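Local coordinates for protein L-methionine gamma-lyase (Fusobacterium nucleatum subsp. nucleatum, PDB 6LXU) that is a pyridoxal-phosphate-dependent enzyme of the Cys/Met metabolism family, with four protein chains in its assembly, at residues P162-I166 / V290-G294. Numbering follows the deposited sequence.
Sequences PNLKI and VYYPG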
ATOM      1  N   PRO A 162     -17.400  -1.242  31.081  1.00 17.64           N
ATOM      2  CA  PRO A 162     -17.935  -2.415  30.355  1.00 16.46           C
ATOM      3  C   PRO A 162     -19.479  -2.470  30.281  1.00 15.02           C
ATOM      4  O   PRO A 162     -20.057  -3.395  29.674  1.00 16.83           O
ATOM      5  CB  PRO A 162     -17.429  -3.563  31.223  1.00 17.65           C
ATOM      6  CG  PRO A 162     -17.498  -3.008  32.619  1.00 18.00           C
ATOM      7  CD  PRO A 162     -17.182  -1.543  32.511  1.00 18.75           C
ATOM      8  N   ASN A 163     -20.111  -1.492  30.919  1.00 11.83           N
ATOM      9  CA  ASN A 163     -21.555  -1.376  31.043  1.00 10.98           C
ATOM     10  C   ASN A 163     -22.089  -0.134  30.318  1.00  9.77           C
ATOM     11  O   ASN A 163     -23.207   0.295  30.580  1.00  9.79           O
ATOM     12  CB  ASN A 163     -21.960  -1.335  32.539  1.00 12.02           C
ATOM     13  CG  ASN A 163     -21.716  -2.653  33.287  1.00 13.23           C
ATOM     14  OD1 ASN A 163     -21.540  -3.722  32.702  1.00 15.05           O
ATOM     15  ND2 ASN A 163     -21.799  -2.585  34.615  1.00 15.45           N
ATOM     16  N   LEU A 164     -21.309   0.427  29.392  1.00  8.96           N
ATOM     17  CA  LEU A 164     -21.732   1.590  28.590  1.00  8.73           C
ATOM     18  C   LEU A 164     -22.239   2.744  29.466  1.00  8.45           C
ATOM     19  O   LEU A 164     -23.298   3.342  29.234  1.00  8.25           O
ATOM     20  CB  LEU A 164     -22.722   1.189  27.494  1.00  8.89           C
ATOM     21  CG  LEU A 164     -22.082   0.203  26.495  1.00  9.39           C
ATOM     22  CD1 LEU A 164     -23.106  -0.338  25.516  1.00  9.60           C
ATOM     23  CD2 LEU A 164     -20.912   0.805  25.731  1.00  9.92           C
ATOM     24  N   LYS A 165     -21.436   3.050  30.473  1.00  8.49           N
ATOM     25  CA  LYS A 165     -21.693   4.156  31.381  1.00  8.93           C
ATOM     26  C   LYS A 165     -21.768   5.473  30.634  1.00  8.44           C
ATOM     27  O   LYS A 165     -20.921   5.770  29.784  1.00  8.17           O
ATOM     28  CB  LYS A 165     -20.577   4.220  32.419  1.00  9.98           C
ATOM     29  CG  LYS A 165     -20.724   5.298  33.483  1.00 11.15           C
ATOM     30  CD  LYS A 165     -19.535   5.258  34.440  1.00 12.30           C
ATOM     31  CE  LYS A 165     -19.650   6.269  35.548  1.00 13.21           C
ATOM     32  NZ  LYS A 165     -18.609   6.028  36.576  1.00 13.54           N
ATOM     33  N   ILE A 166     -22.765   6.273  31.006  1.00  8.43           N
ATOM     34  CA  ILE A 166     -22.995   7.585  30.428  1.00  8.57           C
ATOM     35  C   ILE A 166     -22.669   8.655  31.472  1.00  8.43           C
ATOM     36  O   ILE A 166     -23.068   8.537  32.644  1.00  9.04           O
ATOM     37  CB  ILE A 166     -24.477   7.738  30.006  1.00  9.02           C
ATOM     38  CG1 ILE A 166     -24.889   6.696  28.953  1.00  9.19           C
ATOM     39  CG2 ILE A 166     -24.770   9.148  29.507  1.00  9.34           C
ATOM     40  CD1 ILE A 166     -24.098   6.770  27.655  1.00  9.31           C
ATOM     41  N   VAL A 290     -29.498  -6.078  29.580  1.00  8.63           N
ATOM     42  CA  VAL A 290     -28.801  -5.469  28.446  1.00  8.69           C
ATOM     43  C   VAL A 290     -28.343  -4.082  28.875  1.00  8.90           C
ATOM     44  O   VAL A 290     -29.095  -3.336  29.515  1.00  9.43           O
ATOM     45  CB  VAL A 290     -29.710  -5.404  27.215  1.00  8.66           C
ATOM     46  CG1 VAL A 290     -29.013  -4.662  26.067  1.00  8.65           C
ATOM     47  CG2 VAL A 290     -30.106  -6.812  26.795  1.00  8.84           C
ATOM     48  N   TYR A 291     -27.099  -3.763  28.533  1.00  8.41           N
ATOM     49  CA  TYR A 291     -26.512  -2.450  28.712  1.00  8.65           C
ATOM     50  C   TYR A 291     -26.495  -1.755  27.355  1.00  8.20           C
ATOM     51  O   TYR A 291     -25.783  -2.189  26.428  1.00  8.15           O
ATOM     52  CB  TYR A 291     -25.095  -2.589  29.253  1.00  9.22           C
ATOM     53  CG  TYR A 291     -25.043  -3.268  30.594  1.00 10.12           C
ATOM     54  CD1 TYR A 291     -25.284  -2.546  31.766  1.00 11.02           C
ATOM     55  CD2 TYR A 291     -24.774  -4.629  30.709  1.00 10.73           C
ATOM     56  CE1 TYR A 291     -25.246  -3.160  33.002  1.00 11.70           C
ATOM     57  CE2 TYR A 291     -24.744  -5.255  31.949  1.00 11.26           C
ATOM     58  CZ  TYR A 291     -24.987  -4.502  33.084  1.00 11.71           C
ATOM     59  OH  TYR A 291     -24.965  -5.076  34.335  1.00 13.22           O
ATOM     60  N   TYR A 292     -27.294  -0.706  27.219  1.00  8.10           N
ATOM     61  CA  TYR A 292     -27.396   0.045  25.963  1.00  8.07           C
ATOM     62  C   TYR A 292     -27.900   1.440  26.292  1.00  8.40           C
ATOM     63  O   TYR A 292     -28.917   1.562  26.983  1.00  8.85           O
ATOM     64  CB  TYR A 292     -28.349  -0.643  24.966  1.00  7.86           C
ATOM     65  CG  TYR A 292     -28.339   0.039  23.618  1.00  7.77           C
ATOM     66  CD1 TYR A 292     -27.209   0.006  22.810  1.00  7.81           C
ATOM     67  CD2 TYR A 292     -29.447   0.728  23.154  1.00  7.80           C
ATOM     68  CE1 TYR A 292     -27.180   0.631  21.571  1.00  7.63           C
ATOM     69  CE2 TYR A 292     -29.425   1.369  21.928  1.00  7.76           C
ATOM     70  CZ  TYR A 292     -28.283   1.331  21.140  1.00  7.76           C
ATOM     71  OH  TYR A 292     -28.280   1.979  19.932  1.00  7.98           O
ATOM     72  N   PRO A 293     -27.210   2.498  25.822  1.00  8.36           N
ATOM     73  CA  PRO A 293     -27.623   3.870  26.215  1.00  8.76           C
ATOM     74  C   PRO A 293     -29.050   4.257  25.853  1.00  9.36           C
ATOM     75  O   PRO A 293     -29.611   5.152  26.497  1.00  9.99           O
ATOM     76  CB  PRO A 293     -26.615   4.758  25.489  1.00  8.74           C
ATOM     77  CG  PRO A 293     -25.402   3.886  25.327  1.00  8.63           C
ATOM     78  CD  PRO A 293     -25.958   2.522  25.029  1.00  8.46           C
ATOM     79  N   GLY A 294     -29.616   3.636  24.826  1.00  9.19           N
ATOM     80  CA  GLY A 294     -30.968   3.926  24.375  1.00  9.44           C
ATOM     81  C   GLY A 294     -32.091   3.211  25.105  1.00  9.78           C
ATOM     82  O   GLY A 294     -33.261   3.473  24.819  1.00 10.87           O
TER
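Tyr291 lays its ring against the side chain of Asn163, joining the two parts of a fold type I PLP-dependent enzyme: the loop between strand 151-157 of the seven-stranded sheet and helix 169-176, and the end of edge strand 287-291 of the smaller sheet. The evidence for stacking is the 3° angle between the Asn163 amide and Tyr291 ring planes, the two side chains running alongside each other in the same direction. Asn163 CB lies 4.0 Å from the centroid of the Tyr291 ring, 29° off its normal, which qualifies as a CH-pi contact over the face. Further along the side chain, the amide carbon Asn163 CG is 3.6 Å from Tyr291 CE1. The backbone of Tyr291 pairs with Ser316 of strand 314-319, and Ser316 OG also bonds Pro162 O, so one neighbouring residue ties to both segments.

The carbonyl of Tyr291 marks the next contact: Leu164 CD1 lies 3.4 Å from Tyr291 O. Leu164 reaches it from a G1 beta bulge formed with Lys165, where its phi is positive, and its CD1 branch extends anti to CA (chi2 173°). Tyr292 turns the other way; its CB points away from the loop, its ring packs on helix 263-282, and its OH bonds Gly312 O. Pro293 then returns to the loop, its CD 4.1 Å from Leu164 CD1, an apolar contact in which the two side chains cross at a slant. Ile166 crosses this proline at about a right angle, while Ala304 of helix 301-307 also touches it. The Ile166 methyl CD1 ends 3.9 Å from both CB and CG of Pro293.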